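Side-chain contact in Rv3651-like N-terminal domain-containing protein (Mycobacterium tuberculosis, PDB 4Q6U), which is of unknown biochemical function but, as a triple sensor-domain protein with one GAF-like and two PAS-like domains, probably senses a signal or ligand: residues L14-L19 with T53-T58. Sequence-based numbering, arbitrary orientation.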
loop_
_atom_site.group_PDB
_atom_site.type_symbol
_atom_site.label_atom_id
_atom_site.label_comp_id
_atom_site.label_asym_id
_atom_site.label_seq_id
_atom_site.Cartn_x
_atom_site.Cartn_y
_atom_site.Cartn_z
ATOM N N LEU B 14 -19.276 -12.576 22.257
ATOM C CA LEU B 14 -18.846 -11.217 21.949
ATOM C C LEU B 14 -17.568 -10.871 22.711
ATOM O O LEU B 14 -17.546 -10.966 23.937
ATOM C CB LEU B 14 -19.940 -10.211 22.311
ATOM C CG LEU B 14 -21.242 -10.308 21.532
ATOM C CD1 LEU B 14 -22.174 -9.197 21.965
ATOM C CD2 LEU B 14 -20.935 -10.230 20.038
ATOM N N LEU B 15 -16.517 -10.453 22.008
ATOM C CA LEU B 15 -15.333 -9.961 22.701
ATOM C C LEU B 15 -15.436 -8.449 22.881
ATOM O O LEU B 15 -15.530 -7.693 21.916
ATOM C CB LEU B 15 -14.055 -10.328 21.958
ATOM C CG LEU B 15 -12.738 -9.925 22.638
ATOM C CD1 LEU B 15 -12.510 -10.714 23.918
ATOM C CD2 LEU B 15 -11.564 -10.120 21.692
ATOM N N VAL B 16 -15.429 -8.023 24.136
ATOM C CA VAL B 16 -15.589 -6.621 24.483
ATOM C C VAL B 16 -14.313 -6.051 25.096
ATOM O O VAL B 16 -13.829 -6.558 26.092
ATOM C CB VAL B 16 -16.757 -6.433 25.469
ATOM C CG1 VAL B 16 -16.732 -5.043 26.074
ATOM C CG2 VAL B 16 -18.081 -6.709 24.770
ATOM N N GLU B 17 -13.775 -5.003 24.484
ATOM C CA GLU B 17 -12.630 -4.286 25.032
ATOM C C GLU B 17 -13.152 -3.315 26.086
ATOM O O GLU B 17 -14.093 -2.558 25.832
ATOM C CB GLU B 17 -11.861 -3.560 23.919
ATOM C CG GLU B 17 -10.405 -3.210 24.248
ATOM C CD GLU B 17 -10.256 -1.806 24.794
ATOM O OE1 GLU B 17 -11.250 -1.253 25.317
ATOM O OE2 GLU B 17 -9.149 -1.248 24.691
ATOM N N THR B 18 -12.553 -3.353 27.272
ATOM C CA THR B 18 -13.073 -2.605 28.412
ATOM C C THR B 18 -12.065 -1.615 28.996
ATOM O O THR B 18 -12.067 -1.363 30.199
ATOM C CB THR B 18 -13.524 -3.558 29.544
ATOM O OG1 THR B 18 -12.450 -4.442 29.896
ATOM C CG2 THR B 18 -14.726 -4.380 29.106
ATOM N N LEU B 19 -11.208 -1.053 28.151
ATOM C CA LEU B 19 -10.215 -0.101 28.638
ATOM C C LEU B 19 -10.634 1.345 28.373
ATOM O O LEU B 19 -9.990 2.281 28.847
ATOM C CB LEU B 19 -8.847 -0.387 28.012
ATOM C CG LEU B 19 -8.147 -1.632 28.565
ATOM C CD1 LEU B 19 -6.935 -2.001 27.741
ATOM C CD2 LEU B 19 -7.754 -1.423 30.024
ATOM N N THR B 53 -24.709 -4.810 32.807
ATOM C CA THR B 53 -24.546 -5.138 34.220
ATOM C C THR B 53 -23.605 -6.328 34.410
ATOM O O THR B 53 -22.760 -6.323 35.306
ATOM C CB THR B 53 -25.914 -5.432 34.876
ATOM O OG1 THR B 53 -26.733 -4.258 34.805
ATOM C CG2 THR B 53 -25.744 -5.836 36.330
ATOM N N ALA B 54 -23.747 -7.334 33.553
ATOM C CA ALA B 54 -22.892 -8.515 33.596
ATOM C C ALA B 54 -21.425 -8.151 33.390
ATOM O O ALA B 54 -20.547 -8.638 34.101
ATOM C CB ALA B 54 -23.327 -9.525 32.546
ATOM N N ILE B 55 -21.168 -7.301 32.404
ATOM C CA ILE B 55 -19.804 -6.877 32.099
ATOM C C ILE B 55 -19.248 -6.045 33.256
ATOM O O ILE B 55 -18.114 -6.249 33.692
ATOM C CB ILE B 55 -19.744 -6.067 30.781
ATOM C CG1 ILE B 55 -20.165 -6.939 29.595
ATOM C CG2 ILE B 55 -18.342 -5.501 30.541
ATOM C CD1 ILE B 55 -20.330 -6.170 28.301
ATOM N N ALA B 56 -20.066 -5.123 33.757
ATOM C CA ALA B 56 -19.655 -4.223 34.827
ATOM C C ALA B 56 -19.239 -4.995 36.076
ATOM O O ALA B 56 -18.247 -4.649 36.725
ATOM C CB ALA B 56 -20.779 -3.245 35.155
ATOM N N GLU B 57 -20.002 -6.038 36.404
ATOM C CA GLU B 57 -19.699 -6.893 37.552
ATOM C C GLU B 57 -18.419 -7.710 37.327
ATOM O O GLU B 57 -17.627 -7.908 38.250
ATOM C CB GLU B 57 -20.877 -7.824 37.848
ATOM N N THR B 58 -18.220 -8.177 36.098
ATOM C CA THR B 58 -17.025 -8.943 35.759
ATOM C C THR B 58 -15.783 -8.088 35.944
ATOM O O THR B 58 -14.740 -8.574 36.392
ATOM C CB THR B 58 -17.076 -9.465 34.313
ATOM O OG1 THR B 58 -18.169 -10.379 34.181
ATOM C CG2 THR B 58 -15.782 -10.180 33.944
#
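Ile55 reaches from the helix to the strand and divides its two branches between Val16 and Thr18, both of which direct their CB atoms toward the helix. Its CG2 meets the methyl of Thr18, CG2 to CG2 at 4.0 Å, the two side chains crossing at a slant. The longer branch serves Val16: with CG1 beside the backbone N and the chain then extended (chi2 171°), Ile55 CD1 comes to 4.2 Å from Val16 CG2. No hydrogen bond links the segments; the contact is methyl against methyl, small in area and loosely spaced, with Val16 and Ile55 both buried.

The hydrogen bonds nearby lie within each segment or run to residues outside both. Just past the strand, Leu19 N donates to Glu17 OE1 at 2.8 Å, approaching from above the carboxylate plane, while OE2 of the same glutamate forms a salt bridge with Arg194. On the helix, Thr58 OG1, also bonded to Thr78 OG1, turns back to Ala54 O (2.9 Å), which accepts from Thr58 N on the opposite face of its carbonyl plane.

In the N-terminal domain, of a GAF-related family, helix 48-61 lies on one face of the antiparallel sheet: Ile55 also touches Val93 and Thr58 touches Val91, both on strand 88-97, which neighbours strand 14-17, whereas Leu15 and Glu17 pack against Met212 of strand 206-215 in the next sheet.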